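Local coordinates for protein esterase (Rhizomucor miehei, PDB 4WY5) that probably hydrolyses carboxylic ester bonds as a fungal carboxylesterase of the alpha/beta hydrolase fold, at residues K126-T129 with A130-I134; S171-A174 with K175-L179; G268-Y271 with A272-L275. All blocks are in the same frame, centred on the assembly; numbering follows the deposited sequence.

Contact 1: residues K126-T129 with A130-I134; sequences KFPT and AIEEI
The carbonyls of Pro128, at the N-cap position, and of Thr129 open helix 129-143 by accepting from Glu132 N and Glu133 N, with Pro128 O to Glu132 N at 3.3 Å and Thr129 O to Glu133 N at 2.9 Å. Before them, a cis peptide bond between Phe127 and Pro128 turns the chain sharply, laying Pro128 CB over the centre of one face of the Phe127 ring. CE1 of the Phe127 ring also meets CD1 of Ile131 at 3.8 Å, an oblique approach that brings the loop against the first helical turn. Pro128 and Glu132 run alongside each other, with Pro128 CG 3.9 Å from Glu132 OE2. At Thr129, OG1 lies beside its own backbone N (chi1 -55°), and both grip Lys126 O, the hydroxyl at 3.1 Å. A water links the same oxygen, weakly, to Ala130 N, an amide of the first turn. CG2 of Thr129 packs against the carboxylate of Glu133, whose OE2 is hydrogen-bonded to Ser120. Ile131 then reaches Leu166 and Ala169 of helix 162-176, Glu132 touches Tyr173 of that helix, and Glu133 lies against Lys63 and Leu65 of strand 63-71.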
loop_
_atom_site.group_PDB
_atom_site.type_symbol
_atom_site.label_atom_id
_atom_site.label_comp_id
_atom_site.label_asym_id
_atom_site.label_seq_id
_atom_site.Cartn_x
_atom_site.Cartn_y
_atom_site.Cartn_z
ATOM N N LYS A 126 -11.770 15.098 -28.487
ATOM C CA LYS A 126 -11.546 15.872 -27.267
ATOM C C LYS A 126 -12.585 15.574 -26.180
ATOM O O LYS A 126 -13.540 14.817 -26.405
ATOM C CB LYS A 126 -11.512 17.371 -27.596
ATOM C CG LYS A 126 -10.163 17.802 -28.158
ATOM C CD LYS A 126 -10.199 19.154 -28.839
ATOM C CE LYS A 126 -8.867 19.464 -29.519
ATOM N NZ LYS A 126 -7.804 19.851 -28.521
ATOM N N PHE A 127 -12.374 16.157 -25.000
ATOM C CA PHE A 127 -13.323 16.050 -23.892
ATOM C C PHE A 127 -14.703 16.454 -24.396
ATOM O O PHE A 127 -14.833 17.499 -25.037
ATOM C CB PHE A 127 -12.877 16.950 -22.723
ATOM C CG PHE A 127 -13.869 17.033 -21.591
ATOM C CD1 PHE A 127 -13.823 16.126 -20.545
ATOM C CD2 PHE A 127 -14.846 18.028 -21.577
ATOM C CE1 PHE A 127 -14.732 16.198 -19.494
ATOM C CE2 PHE A 127 -15.768 18.113 -20.540
ATOM C CZ PHE A 127 -15.710 17.195 -19.491
ATOM N N PRO A 128 -15.742 15.649 -24.091
ATOM C CA PRO A 128 -15.740 14.447 -23.246
ATOM C C PRO A 128 -16.036 13.135 -23.975
ATOM O O PRO A 128 -16.705 12.276 -23.391
ATOM C CB PRO A 128 -16.878 14.738 -22.268
ATOM C CG PRO A 128 -17.910 15.399 -23.171
ATOM C CD PRO A 128 -17.116 16.155 -24.262
ATOM N N THR A 129 -15.543 12.972 -25.198
ATOM C CA THR A 129 -15.903 11.818 -26.017
ATOM C C THR A 129 -15.579 10.474 -25.341
ATOM O O THR A 129 -16.445 9.596 -25.252
ATOM C CB THR A 129 -15.188 11.876 -27.390
ATOM O OG1 THR A 129 -15.485 13.117 -28.042
ATOM C CG2 THR A 129 -15.611 10.714 -28.285
ATOM N N ALA A 130 -14.355 10.330 -24.828
ATOM C CA ALA A 130 -13.928 9.062 -24.217
ATOM C C ALA A 130 -14.755 8.687 -22.991
ATOM O O ALA A 130 -15.088 7.516 -22.816
ATOM C CB ALA A 130 -12.449 9.110 -23.856
ATOM N N ILE A 131 -15.099 9.660 -22.152
ATOM C CA ILE A 131 -15.940 9.377 -20.981
ATOM C C ILE A 131 -17.266 8.763 -21.423
ATOM O O ILE A 131 -17.759 7.795 -20.827
ATOM C CB ILE A 131 -16.231 10.647 -20.160
ATOM C CG1 ILE A 131 -14.952 11.199 -19.525
ATOM C CG2 ILE A 131 -17.249 10.370 -19.068
ATOM C CD1 ILE A 131 -15.164 12.517 -18.771
ATOM N N GLU A 132 -17.810 9.304 -22.511
ATOM C CA GLU A 132 -19.076 8.834 -23.057
ATOM C C GLU A 132 -18.945 7.448 -23.694
ATOM O O GLU A 132 -19.878 6.646 -23.631
ATOM C CB GLU A 132 -19.619 9.852 -24.070
ATOM C CG GLU A 132 -20.199 11.123 -23.417
ATOM C CD GLU A 132 -20.597 12.213 -24.426
ATOM O OE1 GLU A 132 -20.461 11.994 -25.658
ATOM O OE2 GLU A 132 -21.063 13.289 -23.976
ATOM N N GLU A 133 -17.792 7.162 -24.295
ATOM C CA GLU A 133 -17.550 5.829 -24.831
ATOM C C GLU A 133 -17.453 4.805 -23.699
ATOM O O GLU A 133 -17.976 3.686 -23.795
ATOM C CB GLU A 133 -16.271 5.807 -25.685
ATOM C CG GLU A 133 -16.444 6.434 -27.068
ATOM C CD GLU A 133 -15.133 6.736 -27.778
ATOM O OE1 GLU A 133 -14.083 6.804 -27.105
ATOM O OE2 GLU A 133 -15.161 6.953 -29.015
ATOM N N ILE A 134 -16.817 5.197 -22.604
ATOM C CA ILE A 134 -16.560 4.232 -21.554
ATOM C C ILE A 134 -17.869 3.934 -20.820
ATOM O O ILE A 134 -18.134 2.778 -20.424
ATOM C CB ILE A 134 -15.453 4.730 -20.608
ATOM C CG1 ILE A 134 -14.146 4.863 -21.406
ATOM C CG2 ILE A 134 -15.285 3.786 -19.433
ATOM C CD1 ILE A 134 -13.055 5.588 -20.703
HETATM O O HOH W 1 -12.084 12.380 -25.058
#

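Contact 2: residues S171-A174 with K175-L179; sequences SIYA and KEKGL
The Tyr173 ring and the aliphatic chain of Lys177 lie side by side and point the same way, one helical turn apart. The lysine meets the ring obliquely: Lys177 CG and CE each lie 4.0 Å from Tyr173 CE1, and Lys177 CE lies 3.3 Å from Tyr173 OH. A bend at chi2 of Lys177 (-85°) folds its chain along the tyrosine instead of straight out from the helix. Beyond this pair, Tyr135 of helix 129-143 makes an edge-to-face contact with the Tyr173 ring. The other flat group, the Glu176 carboxylate, runs alongside Ile172, with Glu176 OE2 3.9 Å from the methyl CG2 of Ile172; its charge has a long, weak ion pair with Lys236.

Behind these side chains ends helix 162-176, which connects strands 155-160 and 185-189 in a beta-alpha-beta unit. Glu176 N donates to Ile172 O at 3.1 Å in regular helical fashion and makes a weak bond to Tyr173 O; the next bonds are weak, with Lys177 N shared between Tyr173 O and Ala174 O. The close is a Schellman motif. Gly178 takes up a positive phi of 90°, a conformation suited to glycine, and Leu179 N returns to Ala174 O at 2.9 Å, while Gly178 N bonds Lys175 O at 3.3 Å. As the chain turns back, Leu179 CB approaches Ala174 CB at 4.4 Å, and its side chain continues onto Leu139.

Lys175 leads away from this turn, its ammonium group held by the carbonyls of Asp247 and Glu249. Glu176 and Lys177 are exposed, yet their aliphatic parts do the local packing, and the returning amides of Gly178 and Leu179 give donors to the last-turn carbonyls of Lys175 and Ala174.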
loop_
_atom_site.group_PDB
_atom_site.type_symbol
_atom_site.label_atom_id
_atom_site.label_comp_id
_atom_site.label_asym_id
_atom_site.label_seq_id
_atom_site.Cartn_x
_atom_site.Cartn_y
_atom_site.Cartn_z
ATOM N N SER A 171 -17.088 7.436 -13.106
ATOM C CA SER A 171 -17.835 7.048 -11.905
ATOM C C SER A 171 -18.859 8.133 -11.531
ATOM O O SER A 171 -19.967 7.830 -11.066
ATOM C CB SER A 171 -16.901 6.774 -10.712
ATOM O OG SER A 171 -15.997 5.712 -10.965
ATOM N N ILE A 172 -18.509 9.391 -11.769
ATOM C CA ILE A 172 -19.419 10.497 -11.464
ATOM C C ILE A 172 -20.502 10.596 -12.540
ATOM O O ILE A 172 -21.696 10.724 -12.230
ATOM C CB ILE A 172 -18.668 11.844 -11.360
ATOM C CG1 ILE A 172 -17.653 11.804 -10.203
ATOM C CG2 ILE A 172 -19.658 13.014 -11.194
ATOM C CD1 ILE A 172 -16.749 13.049 -10.111
ATOM N N TYR A 173 -20.075 10.511 -13.799
ATOM C CA TYR A 173 -20.989 10.523 -14.945
ATOM C C TYR A 173 -22.089 9.456 -14.830
ATOM O O TYR A 173 -23.270 9.766 -15.003
ATOM C CB TYR A 173 -20.186 10.320 -16.231
ATOM C CG TYR A 173 -20.957 10.416 -17.519
ATOM C CD1 TYR A 173 -21.523 9.290 -18.093
ATOM C CD2 TYR A 173 -21.099 11.632 -18.183
ATOM C CE1 TYR A 173 -22.220 9.364 -19.287
ATOM C CE2 TYR A 173 -21.799 11.715 -19.379
ATOM C CZ TYR A 173 -22.352 10.572 -19.922
ATOM O OH TYR A 173 -23.043 10.630 -21.104
ATOM N N ALA A 174 -21.711 8.224 -14.487
ATOM C CA ALA A 174 -22.677 7.123 -14.403
ATOM C C ALA A 174 -23.719 7.389 -13.318
ATOM O O ALA A 174 -24.889 7.009 -13.451
ATOM C CB ALA A 174 -21.967 5.799 -14.143
ATOM N N LYS A 175 -23.281 8.013 -12.231
ATOM C CA LYS A 175 -24.181 8.377 -11.143
ATOM C C LYS A 175 -25.207 9.439 -11.563
ATOM O O LYS A 175 -26.365 9.392 -11.137
ATOM C CB LYS A 175 -23.384 8.876 -9.932
ATOM C CG LYS A 175 -24.247 9.223 -8.726
ATOM C CD LYS A 175 -23.419 9.896 -7.642
ATOM C CE LYS A 175 -23.146 11.348 -7.997
ATOM N NZ LYS A 175 -22.685 12.147 -6.826
ATOM N N GLU A 176 -24.772 10.389 -12.389
ATOM C CA GLU A 176 -25.635 11.491 -12.832
ATOM C C GLU A 176 -26.673 11.015 -13.861
ATOM O O GLU A 176 -27.657 11.713 -14.137
ATOM C CB GLU A 176 -24.791 12.640 -13.424
ATOM C CG GLU A 176 -23.831 13.284 -12.427
ATOM C CD GLU A 176 -23.103 14.505 -12.971
ATOM O OE1 GLU A 176 -22.936 14.624 -14.206
ATOM O OE2 GLU A 176 -22.666 15.339 -12.148
ATOM N N LYS A 177 -26.443 9.820 -14.404
ATOM C CA LYS A 177 -27.330 9.183 -15.388
ATOM C C LYS A 177 -28.329 8.215 -14.759
ATOM O O LYS A 177 -29.152 7.627 -15.459
ATOM C CB LYS A 177 -26.504 8.422 -16.435
ATOM C CG LYS A 177 -25.815 9.308 -17.458
ATOM C CD LYS A 177 -26.769 9.644 -18.596
ATOM C CE LYS A 177 -26.066 10.412 -19.702
ATOM N NZ LYS A 177 -26.979 10.701 -20.849
ATOM N N GLY A 178 -28.249 8.035 -13.447
ATOM C CA GLY A 178 -29.135 7.114 -12.763
ATOM C C GLY A 178 -28.610 5.691 -12.665
ATOM O O GLY A 178 -29.370 4.763 -12.401
ATOM N N LEU A 179 -27.309 5.514 -12.868
ATOM C CA LEU A 179 -26.691 4.193 -12.785
ATOM C C LEU A 179 -25.730 4.110 -11.600
ATOM O O LEU A 179 -24.578 3.724 -11.776
ATOM C CB LEU A 179 -25.927 3.879 -14.071
ATOM C CG LEU A 179 -26.235 2.610 -14.862
ATOM C CD1 LEU A 179 -24.950 2.036 -15.430
ATOM C CD2 LEU A 179 -26.950 1.590 -14.003
#

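Contact 3: residues G268-Y271 with A272-L275; sequences GEKY and AQQL
Leu275 CG lies over one face of the Tyr271 ring, and Leu275 CD1 approaches Tyr271 CE2 at 3.7 Å, while the Gln274 amide stands at the ring edge, its OE1 near the ring plane and 3.8 Å from Tyr271 CD1. Ring and amide planes are almost perpendicular, 85° apart. The tyrosine swings toward this pair because its CG lies opposite the backbone N (chi1 -168°). On the neighbouring flank, Lys270 crosses both glutamines at about a right angle, its CD 3.9 Å from Gln273 OE1 and its CG equally far from Gln274 OE1.

The helical backbone sets this spacing. Leu275 N donates to Tyr271 O and Gln274 N to Lys270 O, both at 3.0 Å, followed by Gln273 N to Glu269 O at 3.2 Å. Helix 265-277 connects strands 254-259 and 282-287 in a beta-alpha-beta unit; Val282 and Ala284 of the latter receive Leu275 and Ala272. Ala168 and Ile172 of helix 162-176 and Leu248 of helix 245-248 pack against Tyr271. Glu269 packs on Leu288 of the second subunit, and Gln273 meets Pro7 of that same subunit. Apolar packing therefore governs the inward side, whereas a salt bridge to Arg286 would balance the charge of buried Glu269.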
loop_
_atom_site.group_PDB
_atom_site.type_symbol
_atom_site.label_atom_id
_atom_site.label_comp_id
_atom_site.label_asym_id
_atom_site.label_seq_id
_atom_site.Cartn_x
_atom_site.Cartn_y
_atom_site.Cartn_z
ATOM N N GLY A 268 -3.140 14.465 -6.510
ATOM C CA GLY A 268 -3.709 13.153 -6.327
ATOM C C GLY A 268 -4.090 12.933 -4.871
ATOM O O GLY A 268 -5.173 12.419 -4.581
ATOM N N GLU A 269 -3.218 13.334 -3.947
ATOM C CA GLU A 269 -3.498 13.098 -2.530
ATOM C C GLU A 269 -4.639 14.018 -2.072
ATOM O O GLU A 269 -5.425 13.657 -1.197
ATOM C CB GLU A 269 -2.231 13.305 -1.667
ATOM C CG GLU A 269 -1.058 12.385 -2.054
ATOM C CD GLU A 269 0.159 12.475 -1.136
ATOM O OE1 GLU A 269 0.148 13.250 -0.143
ATOM O OE2 GLU A 269 1.159 11.762 -1.421
ATOM N N LYS A 270 -4.792 15.167 -2.723
ATOM C CA LYS A 270 -5.877 16.083 -2.362
ATOM C C LYS A 270 -7.225 15.497 -2.762
ATOM O O LYS A 270 -8.188 15.612 -2.021
ATOM C CB LYS A 270 -5.681 17.448 -3.011
ATOM C CG LYS A 270 -6.835 18.429 -2.785
ATOM C CD LYS A 270 -6.872 18.978 -1.363
ATOM C CE LYS A 270 -8.075 19.912 -1.178
ATOM N NZ LYS A 270 -7.913 20.817 0.005
ATOM N N TYR A 271 -7.288 14.820 -3.900
ATOM C CA TYR A 271 -8.549 14.189 -4.318
ATOM C C TYR A 271 -8.958 13.061 -3.360
ATOM O O TYR A 271 -10.146 12.876 -3.071
ATOM C CB TYR A 271 -8.441 13.653 -5.762
ATOM C CG TYR A 271 -9.763 13.232 -6.392
ATOM C CD1 TYR A 271 -10.745 14.175 -6.703
ATOM C CD2 TYR A 271 -10.027 11.894 -6.678
ATOM C CE1 TYR A 271 -11.957 13.797 -7.280
ATOM C CE2 TYR A 271 -11.228 11.502 -7.252
ATOM C CZ TYR A 271 -12.195 12.456 -7.556
ATOM O OH TYR A 271 -13.399 12.071 -8.126
ATOM N N ALA A 272 -7.979 12.320 -2.844
ATOM C CA ALA A 272 -8.262 11.303 -1.824
ATOM C C ALA A 272 -8.966 11.933 -0.616
ATOM O O ALA A 272 -9.929 11.381 -0.081
ATOM C CB ALA A 272 -6.964 10.597 -1.388
ATOM N N GLN A 273 -8.463 13.087 -0.193
ATOM C CA GLN A 273 -9.031 13.830 0.927
ATOM C C GLN A 273 -10.471 14.286 0.645
ATOM O O GLN A 273 -11.326 14.241 1.534
ATOM C CB GLN A 273 -8.152 15.047 1.258
ATOM C CG GLN A 273 -6.711 14.717 1.663
ATOM C CD GLN A 273 -5.864 15.967 1.957
ATOM O OE1 GLN A 273 -6.376 17.089 2.018
ATOM N NE2 GLN A 273 -4.565 15.766 2.156
ATOM N N GLN A 274 -10.718 14.721 -0.593
ATOM C CA GLN A 274 -12.043 15.163 -1.051
ATOM C C GLN A 274 -13.068 14.024 -1.005
ATOM O O GLN A 274 -14.220 14.202 -0.573
ATOM C CB GLN A 274 -11.976 15.699 -2.497
ATOM C CG GLN A 274 -11.042 16.895 -2.741
ATOM C CD GLN A 274 -11.045 17.369 -4.205
ATOM O OE1 GLN A 274 -10.007 17.373 -4.881
ATOM N NE2 GLN A 274 -12.219 17.769 -4.694
ATOM N N LEU A 275 -12.644 12.841 -1.442
ATOM C CA LEU A 275 -13.533 11.687 -1.413
ATOM C C LEU A 275 -13.883 11.322 0.032
ATOM O O LEU A 275 -15.050 11.080 0.345
ATOM C CB LEU A 275 -12.893 10.498 -2.138
ATOM C CG LEU A 275 -12.735 10.574 -3.661
ATOM C CD1 LEU A 275 -11.678 9.588 -4.108
ATOM C CD2 LEU A 275 -14.048 10.282 -4.406
#

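How the contacts relate
All three contacts are local turns of helices in the alpha/beta hydrolase fold, at a helix start, a helix end and a helix middle respectively. Contacts 1 and 2 touch each other, Ile131 CG2 lying 4.0 Å from Tyr173 CG, and join helices 129-143 and 162-176. Contact 2 also reaches contact 3, where Ile172 CD1 lies 4.0 Å from Tyr271 OH, whereas contacts 1 and 3 stay about 11 Å apart at their nearest atoms. Contact 3 is buried and largely apolar on its inner side; contacts 1 and 2 are partly buried and owe more to backbone bonds at a helix start and a helix end, with several charged side chains at the more exposed positions. Of the three, contact 3 alone meets the second subunit.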